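Local coordinates for putative phosphatase (Clostridium difficile, PDB 3SD7), which is a putative phosphatase of the haloacid dehalogenase-like superfamily, probably hydrolysing phosphate esters, and holds a sodium ion in this crystal, at residues Glu30-Asp35 / Lys186-Gly191; Pro43-Thr48 / Ile106-Ile111; Tyr112-Glu117 / Asn231-Lys236; Tyr155-Asn160 / Gln173-Leu178; Ala132-Thr137 / Val166-Val171. All blocks are in the same frame, centred on the assembly; numbering follows the deposited sequence.

In the fold
Contacts 1, 4 and 5 belong to the parallel sheet of the haloacid dehalogenase-like core. Contact 1 joins central strands 31-34 and 187-191, while contacts 4 and 5 set helix 168-179 against strands 155-159 and 128-133. Contacts 4 and 5 have centres about 7 Å apart and are nested in the chain loop of contact 1. Contact 2, about 24 Å from contact 1 between centres, lies at the root of a helical excursion. Its segment 106-111 runs straight into contact 3, which brings helix 115-124 to the C-terminal helix. A salt bridge from one conformer of Lys168 to Asp35 links contacts 5 and 1, gathering the sheet around the probable active site, away from the excursion.

Contact 1 of 5, residues Glu30-Asp35 / Lys186-Gly191; sequences EIVLFD and KVIMVG
Met189 and Leu33 are paired across two parallel strands, and the thioether folds over the partner, SD lying 3.6 Å from Leu33 CB. With CG anti to the backbone N (chi1 175°), the bend at chi2 (70°) swings the sulfur toward strand 31-34 and carries Met189 CE to 4.0 Å from Asp35 CB. Leu33 leans the other way along the same face, its CD1 meeting Val187 CG1 at 3.6 Å; helix 168-179 covers this layer. On the opposite face Val32 CG1 touches both Ile188 CG2 and Val190 CG2, 3.8 Å from the latter. The Phe34 ring stands beside Val190, CD1 3.8 Å from Val190 CB, with Val190 CG2 over one ring face. A parallel ladder runs beneath: Leu33 N reaches Ile188 O at 2.8 Å, almost straight, and Val190 N reaches Leu33 O at 2.7 Å. At the outer end Lys186 O accepts from Glu30 N and Ile31 N, while the Glu30 carboxylate passes Lys186 without a salt bridge. The ladder's last rung, Asp35 N to Val190 O, fixes the backbone of Asp35. Its carboxylate is hydrogen-bonded to Thr133 and salt-bridged to one conformer of Lys168, consistent with the nucleophile position of the family's DxDx(T/V) pattern.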
# COMPACT_ATOMS: atom_id res chain seq x y z
N GLU A 30 13.90 -11.99 10.38
CA GLU A 30 14.35 -12.70 9.19
C GLU A 30 13.39 -12.60 8.00
O GLU A 30 13.79 -12.83 6.86
CB GLU A 30 14.58 -14.16 9.53
CG GLU A 30 15.62 -14.34 10.62
CD GLU A 30 15.74 -15.78 11.09
OE1 GLU A 30 15.19 -16.70 10.43
OE2 GLU A 30 16.40 -15.99 12.14
N ILE A 31 12.12 -12.31 8.29
CA ILE A 31 11.07 -12.17 7.28
C ILE A 31 10.45 -10.79 7.47
O ILE A 31 9.94 -10.49 8.56
CB ILE A 31 9.99 -13.31 7.41
CG1 ILE A 31 10.64 -14.70 7.24
CG2 ILE A 31 8.83 -13.05 6.42
CD1 ILE A 31 9.65 -15.88 7.31
N VAL A 32 10.45 -9.95 6.43
CA VAL A 32 9.93 -8.59 6.53
C VAL A 32 8.86 -8.42 5.47
O VAL A 32 9.11 -8.64 4.27
CB VAL A 32 11.00 -7.54 6.29
CG1 VAL A 32 10.45 -6.12 6.54
CG2 VAL A 32 12.25 -7.82 7.18
N LEU A 33 7.66 -8.10 5.92
CA LEU A 33 6.54 -7.86 5.04
C LEU A 33 6.35 -6.36 4.88
O LEU A 33 6.48 -5.61 5.85
CB LEU A 33 5.25 -8.45 5.58
CG LEU A 33 5.11 -9.95 5.61
CD1 LEU A 33 6.01 -10.59 6.63
CD2 LEU A 33 3.63 -10.31 5.85
N PHE A 34 6.01 -5.94 3.67
CA PHE A 34 5.73 -4.57 3.37
C PHE A 34 4.36 -4.38 2.70
O PHE A 34 4.00 -5.14 1.83
CB PHE A 34 6.75 -3.98 2.38
CG PHE A 34 8.13 -3.85 2.91
CD1 PHE A 34 8.58 -2.61 3.41
CD2 PHE A 34 9.03 -4.91 2.84
CE1 PHE A 34 9.86 -2.47 3.87
CE2 PHE A 34 10.35 -4.74 3.32
CZ PHE A 34 10.73 -3.54 3.82
N ASP A 35 3.63 -3.35 3.12
CA ASP A 35 2.47 -2.91 2.35
C ASP A 35 3.07 -2.14 1.13
O ASP A 35 4.28 -1.89 1.07
CB ASP A 35 1.54 -2.06 3.20
CG ASP A 35 0.07 -2.13 2.70
OD1 ASP A 35 -0.14 -2.17 1.48
OD2 ASP A 35 -0.87 -2.18 3.54
N LYS A 186 10.43 -13.91 14.41
CA LYS A 186 11.41 -13.29 13.52
C LYS A 186 10.70 -12.62 12.33
O LYS A 186 11.33 -12.35 11.32
CB LYS A 186 12.43 -14.31 13.00
CG LYS A 186 13.25 -15.05 14.06
CD LYS A 186 13.87 -14.10 15.07
CE LYS A 186 15.21 -14.63 15.61
NZ LYS A 186 15.12 -16.01 16.16
N VAL A 187 9.39 -12.38 12.46
CA VAL A 187 8.58 -11.77 11.38
C VAL A 187 8.13 -10.37 11.77
O VAL A 187 7.77 -10.11 12.93
CB VAL A 187 7.31 -12.63 11.03
CG1 VAL A 187 6.59 -12.05 9.84
CG2 VAL A 187 7.69 -14.10 10.71
N ILE A 188 8.15 -9.44 10.81
CA ILE A 188 7.72 -8.07 11.04
C ILE A 188 7.00 -7.50 9.83
O ILE A 188 7.38 -7.78 8.70
CB ILE A 188 8.88 -7.16 11.48
CG1 ILE A 188 8.35 -5.83 12.01
CG2 ILE A 188 9.96 -7.01 10.37
CD1 ILE A 188 9.39 -5.09 12.95
N MET A 189 5.93 -6.74 10.09
CA MET A 189 5.14 -6.05 9.07
C MET A 189 5.45 -4.55 9.08
O MET A 189 5.44 -3.90 10.13
CB MET A 189 3.64 -6.26 9.38
CG MET A 189 2.67 -5.49 8.44
SD MET A 189 2.68 -6.19 6.77
CE MET A 189 1.63 -4.99 5.91
N VAL A 190 5.65 -4.00 7.90
CA VAL A 190 5.94 -2.56 7.72
C VAL A 190 4.81 -1.92 6.92
O VAL A 190 4.48 -2.38 5.83
CB VAL A 190 7.26 -2.37 6.99
CG1 VAL A 190 7.58 -0.88 6.83
CG2 VAL A 190 8.39 -3.10 7.71
N GLY A 191 4.22 -0.85 7.44
CA GLY A 191 3.12 -0.22 6.76
C GLY A 191 2.85 1.19 7.24
O GLY A 191 3.37 1.59 8.28

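Contact 2 of 5, residues Pro43-Thr48 / Ile106-Ile111; sequences PKEGIT and IFENKI
Glu45 lays its extended side chain across that of Glu108 at about a right angle, CD resting 3.6 Å from Glu108 CB. The two carboxylates are stacked, their planes 17° apart, with Glu45 OE2 3.8 Å from Glu108 OE2. Such a pair of like charges should be unfavourable; Lys49 probably offsets the charge of Glu45 through a salt bridge with OE2, while Tyr100 OH is hydrogen-bonded to Glu108 OE1. Because Glu45 CG is anti to the backbone N (chi1 -171°), the chain leaves the helix toward segment 106-111. Next to it Gly46, with no side chain of its own, lets Glu108 settle against its backbone, Glu108 OE1 coming 3.5 Å from Gly46 CA. Gly46 N donates to Glu108 O at 3.0 Å (143°), so a first-turn N-H of helix 44-57 is satisfied by the incoming loop. Water 1 lies between Pro43 O and Glu108 O, though other acceptors may compete for its protons. Farther along, the carboxamide turns toward Pro43, and Asn109 OD1 lies 3.4 Å from Pro43 CA. Just outside, the backbones of Asp42 and Lys110 are hydrogen-bonded where strands 41-42 and 110-111 pair antiparallel. The chain leaves the core here and returns after helices 44-57, 75-82 and 87-105, an insertion of the kind that forms the helical cap of many haloacid dehalogenase-like phosphatases.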
# COMPACT_ATOMS: atom_id res chain seq x y z
N PRO A 43 1.09 6.37 -4.79
CA PRO A 43 0.21 6.31 -5.95
C PRO A 43 -0.50 7.62 -6.26
O PRO A 43 -1.37 7.64 -7.13
CB PRO A 43 -0.82 5.29 -5.50
CG PRO A 43 -0.98 5.56 -4.06
CD PRO A 43 0.40 5.88 -3.57
N LYS A 44 -0.16 8.69 -5.56
CA LYS A 44 -0.89 9.95 -5.66
C LYS A 44 -1.20 10.42 -7.09
O LYS A 44 -2.35 10.73 -7.41
CB LYS A 44 -0.14 11.04 -4.89
CG LYS A 44 -0.76 12.42 -5.01
CD LYS A 44 -0.07 13.43 -4.14
CE LYS A 44 -0.49 13.26 -2.67
NZ LYS A 44 0.16 14.28 -1.77
N GLU A 45 -0.19 10.44 -7.94
CA GLU A 45 -0.38 10.95 -9.32
C GLU A 45 -1.48 10.20 -10.08
O GLU A 45 -2.45 10.80 -10.58
CB GLU A 45 0.93 10.90 -10.08
CG GLU A 45 0.87 11.60 -11.44
CD GLU A 45 2.06 11.31 -12.36
OE1 GLU A 45 3.04 10.65 -11.93
OE2 GLU A 45 2.00 11.74 -13.53
N GLY A 46 -1.34 8.87 -10.18
CA GLY A 46 -2.30 8.08 -10.91
C GLY A 46 -3.69 8.06 -10.33
O GLY A 46 -4.68 8.03 -11.07
N ILE A 47 -3.80 8.02 -9.00
CA ILE A 47 -5.12 8.02 -8.40
C ILE A 47 -5.83 9.36 -8.67
O ILE A 47 -7.00 9.40 -9.11
CB ILE A 47 -5.07 7.72 -6.89
CG1 ILE A 47 -4.57 6.28 -6.68
CG2 ILE A 47 -6.48 7.92 -6.26
CD1 ILE A 47 -4.45 5.91 -5.20
N THR A 48 -5.14 10.45 -8.41
CA THR A 48 -5.77 11.77 -8.60
C THR A 48 -6.08 12.03 -10.08
O THR A 48 -7.14 12.59 -10.42
CB THR A 48 -4.92 12.90 -7.98
OG1 THR A 48 -3.62 12.88 -8.54
CG2 THR A 48 -4.82 12.73 -6.45
N ILE A 106 -1.89 3.44 -13.66
CA ILE A 106 -1.06 2.37 -13.07
C ILE A 106 0.44 2.67 -13.18
O ILE A 106 1.23 2.21 -12.36
CB ILE A 106 -1.40 0.99 -13.70
CG1 ILE A 106 -0.64 -0.16 -13.01
CG2 ILE A 106 -1.09 1.01 -15.19
CD1 ILE A 106 -0.89 -0.23 -11.55
N PHE A 107 0.81 3.45 -14.19
CA PHE A 107 2.21 3.81 -14.38
C PHE A 107 2.60 5.12 -13.70
O PHE A 107 3.76 5.52 -13.74
CB PHE A 107 2.52 3.89 -15.88
CG PHE A 107 2.19 2.64 -16.62
CD1 PHE A 107 3.02 1.52 -16.51
CD2 PHE A 107 1.05 2.56 -17.41
CE1 PHE A 107 2.71 0.35 -17.19
CE2 PHE A 107 0.74 1.39 -18.09
CZ PHE A 107 1.58 0.29 -17.98
N GLU A 108 1.64 5.76 -13.04
CA GLU A 108 1.87 7.04 -12.37
C GLU A 108 2.00 6.85 -10.86
O GLU A 108 1.08 7.09 -10.09
CB GLU A 108 0.76 8.00 -12.75
CG GLU A 108 0.84 8.40 -14.23
CD GLU A 108 -0.38 9.11 -14.76
OE1 GLU A 108 -1.46 9.02 -14.14
OE2 GLU A 108 -0.25 9.74 -15.83
N ASN A 109 3.18 6.39 -10.47
CA ASN A 109 3.55 6.20 -9.08
C ASN A 109 4.96 6.74 -8.88
O ASN A 109 5.72 6.90 -9.85
CB ASN A 109 3.58 4.70 -8.69
CG ASN A 109 2.25 4.01 -8.87
OD1 ASN A 109 1.47 3.89 -7.92
ND2 ASN A 109 1.97 3.54 -10.10
N LYS A 110 5.32 7.01 -7.63
CA LYS A 110 6.65 7.48 -7.29
C LYS A 110 7.21 6.63 -6.17
O LYS A 110 6.60 6.54 -5.09
CB LYS A 110 6.56 8.91 -6.81
CG LYS A 110 7.87 9.68 -6.69
CD LYS A 110 7.55 11.12 -6.27
CE LYS A 110 8.77 12.01 -6.12
NZ LYS A 110 8.34 13.42 -5.84
N ILE A 111 8.38 6.07 -6.36
CA ILE A 111 8.99 5.27 -5.31
C ILE A 111 9.51 6.21 -4.23
O ILE A 111 10.03 7.28 -4.54
CB ILE A 111 10.08 4.32 -5.87
CG1 ILE A 111 10.61 3.40 -4.79
CG2 ILE A 111 11.22 5.11 -6.53
CD1 ILE A 111 11.44 2.20 -5.37
O HOH W 1 -1.29 5.49 -9.11

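Contact 3 of 5, residues Tyr112-Glu117 / Asn231-Lys236; sequences YENMKE and NVESIK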
# COMPACT_ATOMS: atom_id res chain seq x y z
N TYR A 112 9.37 5.84 -2.96
CA TYR A 112 9.86 6.71 -1.90
C TYR A 112 11.37 6.80 -1.96
O TYR A 112 12.05 5.80 -2.20
CB TYR A 112 9.34 6.30 -0.53
CG TYR A 112 7.88 6.60 -0.38
CD1 TYR A 112 7.45 7.91 -0.19
CD2 TYR A 112 6.91 5.59 -0.41
CE1 TYR A 112 6.08 8.21 -0.07
CE2 TYR A 112 5.54 5.89 -0.30
CZ TYR A 112 5.15 7.22 -0.12
OH TYR A 112 3.83 7.58 -0.00
N GLU A 113 11.89 8.00 -1.75
CA GLU A 113 13.31 8.20 -1.77
C GLU A 113 13.98 7.25 -0.78
O GLU A 113 13.52 7.10 0.34
CB GLU A 113 13.64 9.64 -1.40
CG GLU A 113 14.97 10.06 -1.85
CD GLU A 113 15.02 10.27 -3.36
OE1 GLU A 113 16.09 10.09 -3.91
OE2 GLU A 113 13.97 10.62 -3.98
N ASN A 114 15.04 6.60 -1.25
CA ASN A 114 15.91 5.67 -0.48
C ASN A 114 15.37 4.27 -0.27
O ASN A 114 16.05 3.42 0.31
CB ASN A 114 16.33 6.28 0.85
CG ASN A 114 17.00 7.65 0.67
OD1 ASN A 114 17.85 7.81 -0.22
ND2 ASN A 114 16.64 8.62 1.52
N MET A 115 14.16 4.02 -0.75
CA MET A 115 13.56 2.70 -0.54
C MET A 115 14.33 1.63 -1.32
O MET A 115 14.63 0.55 -0.76
CB MET A 115 12.09 2.70 -0.90
CG MET A 115 11.42 1.36 -0.58
SD MET A 115 11.64 0.67 1.08
CE MET A 115 10.54 1.75 2.05
N LYS A 116 14.72 1.92 -2.56
CA LYS A 116 15.45 0.90 -3.33
C LYS A 116 16.72 0.48 -2.58
O LYS A 116 17.02 -0.71 -2.46
CB LYS A 116 15.69 1.35 -4.77
CG LYS A 116 16.13 0.22 -5.67
CD LYS A 116 16.35 0.71 -7.09
CE LYS A 116 16.49 -0.46 -8.05
NZ LYS A 116 17.54 -1.42 -7.63
N GLU A 117 17.47 1.46 -2.07
CA GLU A 117 18.67 1.18 -1.28
C GLU A 117 18.39 0.31 -0.06
O GLU A 117 19.13 -0.65 0.19
CB GLU A 117 19.36 2.48 -0.82
CG GLU A 117 20.35 2.26 0.37
CD GLU A 117 20.88 3.55 0.98
OE1 GLU A 117 21.46 4.35 0.23
OE2 GLU A 117 20.74 3.73 2.22
N ASN A 231 10.97 8.29 8.52
CA ASN A 231 11.46 8.22 7.17
C ASN A 231 11.97 6.84 6.80
O ASN A 231 12.11 5.97 7.66
CB ASN A 231 12.56 9.27 6.99
CG ASN A 231 13.59 9.21 8.08
OD1 ASN A 231 14.20 8.17 8.30
ND2 ASN A 231 13.81 10.34 8.77
N VAL A 232 12.19 6.66 5.51
CA VAL A 232 12.63 5.39 4.96
C VAL A 232 13.95 4.94 5.55
O VAL A 232 14.10 3.77 5.94
CB VAL A 232 12.69 5.48 3.42
CG1 VAL A 232 13.42 4.29 2.81
CG2 VAL A 232 11.26 5.63 2.85
N GLU A 233 14.92 5.84 5.61
CA GLU A 233 16.25 5.49 6.12
C GLU A 233 16.22 4.89 7.54
O GLU A 233 17.04 4.03 7.86
CB GLU A 233 17.21 6.69 6.07
CG GLU A 233 17.77 7.03 4.66
CD GLU A 233 18.65 5.94 4.03
OE1 GLU A 233 19.14 6.14 2.90
OE2 GLU A 233 18.87 4.88 4.66
N SER A 234 15.30 5.35 8.37
CA SER A 234 15.18 4.83 9.73
C SER A 234 14.76 3.35 9.81
O SER A 234 14.94 2.72 10.85
CB SER A 234 14.23 5.69 10.56
OG SER A 234 14.80 6.94 10.81
N ILE A 235 14.18 2.81 8.74
CA ILE A 235 13.82 1.38 8.70
C ILE A 235 15.08 0.50 8.94
O ILE A 235 15.01 -0.50 9.67
CB ILE A 235 13.12 1.02 7.38
CG1 ILE A 235 11.74 1.69 7.34
CG2 ILE A 235 12.97 -0.50 7.22
CD1 ILE A 235 11.02 1.62 6.01
N LYS A 236 16.22 0.92 8.38
CA LYS A 236 17.52 0.23 8.55
C LYS A 236 17.93 0.04 10.00
O LYS A 236 18.53 -0.97 10.36
CB LYS A 236 18.68 1.05 7.94
CG LYS A 236 18.61 1.38 6.47
CD LYS A 236 19.88 2.13 6.02
CE LYS A 236 20.13 3.39 6.83
NZ LYS A 236 21.16 4.26 6.18
O HOH W 2 14.77 8.72 4.09
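Val232 makes the apolar centre of the contact, pressing CG1 to 3.6 Å from Met115 N and setting CG2 3.9 Å from Tyr112 CB. Met115 is bent at chi2 (51°) and chi3 (75°), which brings Met115 CE against both Val232 CG1 and Ile235 CD1, 4.0 Å from the latter. The charged contacts lie at the margin. Glu117 OE2 is only 3.0 Å from Glu233 OE1, two acceptors that would repel if both groups were ionised and might raise the proton affinity of one. Lys236 should ease this, its NZ making a weakly bonded salt bridge with Glu233 OE2 at 2.8 Å and standing 4.0 Å from Glu117 OE2. Solvent supplies the polar link: water 2 accepts from Asn114 ND2 and from Glu233 N. Asn231 OD1 takes Ser234 N and OG in an Asx motif. Thus a type II turn entering helix 115-124 meets the type I turn Val232-Ile235 that leads into the C-terminal helix, on the α/β core of the haloacid dehalogenase-like fold.

Contact 4 of 5, residues Tyr155-Asn160 / Gln173-Leu178; sequences YIAGSN and QYVLDL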
# COMPACT_ATOMS: atom_id res chain seq x y z
N TYR A 155 7.67 -13.25 -2.49
CA TYR A 155 6.26 -13.36 -2.84
C TYR A 155 5.62 -12.01 -2.74
O TYR A 155 6.01 -11.17 -1.89
CB TYR A 155 5.53 -14.34 -1.93
CG TYR A 155 6.05 -15.75 -2.00
CD1 TYR A 155 5.97 -16.48 -3.17
CD2 TYR A 155 6.62 -16.34 -0.90
CE1 TYR A 155 6.44 -17.79 -3.23
CE2 TYR A 155 7.10 -17.62 -0.94
CZ TYR A 155 7.01 -18.35 -2.10
OH TYR A 155 7.51 -19.62 -2.16
N ILE A 156 4.63 -11.78 -3.59
CA ILE A 156 3.87 -10.53 -3.63
C ILE A 156 2.42 -10.96 -3.64
O ILE A 156 1.99 -11.73 -4.53
CB ILE A 156 4.20 -9.71 -4.89
CG1 ILE A 156 5.65 -9.21 -4.85
CG2 ILE A 156 3.19 -8.55 -5.08
CD1 ILE A 156 6.20 -8.78 -6.24
N ALA A 157 1.67 -10.52 -2.61
CA ALA A 157 0.27 -10.86 -2.42
C ALA A 157 -0.60 -9.64 -2.21
O ALA A 157 -0.40 -8.88 -1.26
CB ALA A 157 0.11 -11.79 -1.24
N GLY A 158 -1.56 -9.48 -3.11
CA GLY A 158 -2.57 -8.43 -3.04
C GLY A 158 -3.95 -9.04 -3.19
O GLY A 158 -4.17 -10.24 -2.94
N SER A 159 -4.90 -8.20 -3.57
CA SER A 159 -6.26 -8.63 -3.78
C SER A 159 -6.47 -9.01 -5.25
O SER A 159 -5.61 -8.84 -6.11
CB SER A 159 -7.22 -7.52 -3.37
OG SER A 159 -6.94 -6.33 -4.07
N ASN A 160 -7.65 -9.54 -5.54
CA ASN A 160 -7.98 -9.91 -6.91
C ASN A 160 -8.52 -8.69 -7.63
O ASN A 160 -9.14 -7.83 -7.00
CB ASN A 160 -8.98 -11.06 -6.94
CG ASN A 160 -8.35 -12.38 -6.55
OD1 ASN A 160 -7.11 -12.52 -6.51
ND2 ASN A 160 -9.19 -13.37 -6.29
N GLN A 173 -1.35 -13.53 6.47
CA GLN A 173 -1.34 -14.96 6.73
C GLN A 173 -1.02 -15.75 5.47
O GLN A 173 -0.25 -16.71 5.51
CB GLN A 173 -2.67 -15.43 7.29
CG GLN A 173 -2.65 -16.89 7.71
CD GLN A 173 -1.71 -17.14 8.89
OE1 GLN A 173 -0.73 -17.88 8.78
NE2 GLN A 173 -1.98 -16.48 9.99
N TYR A 174 -1.63 -15.36 4.35
CA TYR A 174 -1.40 -16.06 3.08
C TYR A 174 0.08 -16.09 2.71
O TYR A 174 0.63 -17.11 2.37
CB TYR A 174 -2.23 -15.41 1.93
CG TYR A 174 -1.90 -15.98 0.56
CD1 TYR A 174 -2.37 -17.23 0.16
CD2 TYR A 174 -1.09 -15.29 -0.32
CE1 TYR A 174 -2.04 -17.75 -1.09
CE2 TYR A 174 -0.76 -15.81 -1.57
CZ TYR A 174 -1.23 -17.02 -1.94
OH TYR A 174 -0.88 -17.51 -3.20
N VAL A 175 0.75 -14.94 2.84
CA VAL A 175 2.11 -14.84 2.41
C VAL A 175 3.07 -15.57 3.38
O VAL A 175 4.02 -16.20 2.94
CB VAL A 175 2.41 -13.34 2.05
CG1 VAL A 175 2.93 -12.59 3.26
CG2 VAL A 175 3.31 -13.26 0.89
N LEU A 176 2.78 -15.54 4.68
CA LEU A 176 3.55 -16.34 5.64
C LEU A 176 3.37 -17.84 5.41
O LEU A 176 4.31 -18.64 5.58
CB LEU A 176 3.16 -16.02 7.09
CG LEU A 176 3.59 -14.66 7.60
CD1 LEU A 176 3.14 -14.59 9.06
CD2 LEU A 176 5.11 -14.47 7.47
N ASP A 177 2.15 -18.25 5.05
CA ASP A 177 1.92 -19.65 4.80
C ASP A 177 2.77 -20.13 3.62
O ASP A 177 3.22 -21.25 3.62
CB ASP A 177 0.44 -19.95 4.59
CG ASP A 177 -0.39 -19.83 5.88
OD1 ASP A 177 0.19 -19.78 6.98
OD2 ASP A 177 -1.63 -19.81 5.78
N LEU A 178 3.02 -19.26 2.64
CA LEU A 178 3.85 -19.63 1.48
C LEU A 178 5.30 -19.87 1.88
O LEU A 178 6.01 -20.61 1.21
CB LEU A 178 3.84 -18.55 0.40
CG LEU A 178 2.53 -18.26 -0.31
CD1 LEU A 178 2.70 -17.04 -1.23
CD2 LEU A 178 2.00 -19.52 -1.05
O HOH W 3 8.67 -20.90 0.18
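Tyr155 and Leu178 share the same first-torsion setting, CG anti to the carbonyl carbon (chi1 -62° and -65°), which brings the leucine branch over the tyrosine ring. Leu178 CD1 makes a CH-pi contact with one face, 3.9 Å from the ring centroid of Tyr155 and 21° off the normal, closer to CG and CD1 than to the phenol end. Leu178 CB takes up the other part of that face, 3.6 Å from Tyr155 CE2. At the phenol end water 3, in the ring plane at its edge, lies 2.9 Å from Tyr155 OH and donates to Leu178 O, so the same ring is linked to the helix backbone as well as to its side chain. Strand 155-159 is the outermost strand of the Rossmann-like parallel sheet on this side, and helix 168-179 runs back nearly antiparallel to it, their segment axes 8.8 Å apart, as the connection of a beta-alpha-beta crossover leading to strand 187-191. From the helix, Val175 points CG2 at the sheet, 3.7 Å from Tyr155 CB and 4.1 Å from Ala157 CB, while its CG1 packs on Leu33. Tyr174 offers Ala157 an edge and not a face: Ala157 CB lies near the ring plane, 3.8 Å from Tyr174 CD2.

Contact 5 of 5, residues Ala132-Thr137 / Val166-Val171; sequences ATSKPT and VNKNEV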
# COMPACT_ATOMS: atom_id res chain seq x y z
N ALA A 132 2.53 -7.63 1.24
CA ALA A 132 1.18 -7.99 1.65
C ALA A 132 0.38 -6.69 1.59
O ALA A 132 0.58 -5.78 2.40
CB ALA A 132 1.17 -8.61 3.07
N THR A 133 -0.53 -6.61 0.64
CA THR A 133 -1.27 -5.39 0.36
C THR A 133 -2.72 -5.67 0.01
O THR A 133 -3.08 -6.79 -0.38
CB THR A 133 -0.57 -4.65 -0.80
OG1 THR A 133 -1.23 -3.41 -1.09
CG2 THR A 133 -0.53 -5.51 -2.10
N SER A 134 -3.55 -4.64 0.18
CA SER A 134 -4.95 -4.68 -0.21
C SER A 134 -5.08 -4.28 -1.69
O SER A 134 -6.12 -4.51 -2.29
CB SER A 134 -5.81 -3.76 0.68
OG SER A 134 -5.84 -4.21 2.03
N LYS A 135 -4.03 -3.70 -2.26
CA LYS A 135 -4.02 -3.32 -3.68
C LYS A 135 -4.10 -4.60 -4.50
O LYS A 135 -3.60 -5.64 -4.04
CB LYS A 135 -2.74 -2.58 -4.01
CG LYS A 135 -2.85 -1.72 -5.29
CD LYS A 135 -1.62 -0.88 -5.49
CE LYS A 135 -1.80 0.21 -6.54
NZ LYS A 135 -2.39 1.51 -6.07
N PRO A 136 -4.76 -4.57 -5.68
CA PRO A 136 -4.78 -5.81 -6.48
C PRO A 136 -3.38 -6.31 -6.80
O PRO A 136 -2.49 -5.54 -7.11
CB PRO A 136 -5.51 -5.39 -7.76
CG PRO A 136 -6.43 -4.31 -7.29
CD PRO A 136 -5.65 -3.55 -6.26
N THR A 137 -3.18 -7.61 -6.69
CA THR A 137 -1.87 -8.21 -6.95
C THR A 137 -1.28 -7.78 -8.27
O THR A 137 -0.10 -7.44 -8.31
CB THR A 137 -1.98 -9.72 -6.95
OG1 THR A 137 -2.59 -10.12 -5.72
CG2 THR A 137 -0.59 -10.39 -7.11
N VAL A 166 -9.21 -7.38 -0.12
CA VAL A 166 -8.79 -8.34 0.89
C VAL A 166 -8.31 -7.63 2.15
O VAL A 166 -7.62 -6.61 2.06
CB VAL A 166 -7.67 -9.27 0.36
CG1 VAL A 166 -7.34 -10.34 1.39
CG2 VAL A 166 -8.09 -9.90 -0.96
N ASN A 167 -8.72 -8.15 3.31
CA ASN A 167 -8.28 -7.65 4.61
C ASN A 167 -6.80 -7.92 4.80
O ASN A 167 -6.22 -8.87 4.20
CB ASN A 167 -9.09 -8.25 5.76
CG ASN A 167 -10.49 -7.72 5.82
OD1 ASN A 167 -10.76 -6.58 5.44
ND2 ASN A 167 -11.41 -8.52 6.34
N LYS A 168 -6.17 -7.13 5.66
CA LYS A 168 -4.75 -7.23 5.85
C LYS A 168 -4.33 -8.53 6.54
O LYS A 168 -3.40 -9.17 6.11
CB LYS A 168 -4.23 -6.03 6.65
CG LYS A 168 -2.92 -5.55 6.16
CD LYS A 168 -3.04 -4.78 4.85
CE LYS A 168 -3.77 -3.46 5.05
NZ LYS A 168 -3.70 -2.58 3.85
N ASN A 169 -5.02 -8.93 7.60
CA ASN A 169 -4.64 -10.18 8.29
C ASN A 169 -4.66 -11.38 7.33
O ASN A 169 -3.81 -12.27 7.40
CB ASN A 169 -5.53 -10.47 9.50
CG ASN A 169 -6.90 -10.93 9.11
OD1 ASN A 169 -7.76 -10.12 8.75
ND2 ASN A 169 -7.12 -12.23 9.16
N GLU A 170 -5.58 -11.36 6.38
CA GLU A 170 -5.72 -12.46 5.43
C GLU A 170 -4.58 -12.55 4.44
O GLU A 170 -4.08 -13.64 4.15
CB GLU A 170 -7.04 -12.34 4.67
CG GLU A 170 -8.24 -12.39 5.57
CD GLU A 170 -9.53 -12.54 4.79
OE1 GLU A 170 -9.48 -12.46 3.54
OE2 GLU A 170 -10.58 -12.74 5.44
N VAL A 171 -4.14 -11.40 3.94
CA VAL A 171 -3.06 -11.39 3.00
C VAL A 171 -1.71 -11.65 3.72
O VAL A 171 -0.84 -12.33 3.18
CB VAL A 171 -3.12 -10.12 2.11
CG1 VAL A 171 -2.85 -8.85 2.89
CG2 VAL A 171 -2.21 -10.26 0.98
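Ser134 OG joins the two segments by donating to Val166 O at 3.0 Å, with the donor almost in line with the carbonyl bond (176°), and by accepting from Lys168 NZ at 3.2 Å. The second bond belongs to one of two deposited conformers of Lys168 and is less certain for that reason. In this conformer the lysine, bent at chi2 and chi3, curls back from the first turn of helix 168-179, and its stronger partner is Asp35. Segment 132-137 is itself tightened by an ST turn: Thr133 OG1, the hydroxyl that also meets Asp35, accepts from Lys135 N at 3.0 Å (161°). Lys135 turns away from segment 166-171 to form a salt bridge with Asp37, a ligand of the sodium ion. Packing takes over deeper in, where Val171 points at Ala132 and Thr133. Val171 CG1, set between the backbone N and the carbonyl carbon (chi1 67°), lies 4.0 Å from Ala132 CB, while Val171 CG2 rests 3.8 Å from Thr133 O. Ser134 thus ties segment 166-171 and its lysine to the strand, and in the conformer described Lys168 brings a positive charge beside Asp35. Thr133, with its hydroxyl on Asp35, is consistent with the conserved serine or threonine that in relatives supports the nucleophilic aspartate and the phosphate, and Lys168 with the conserved lysine.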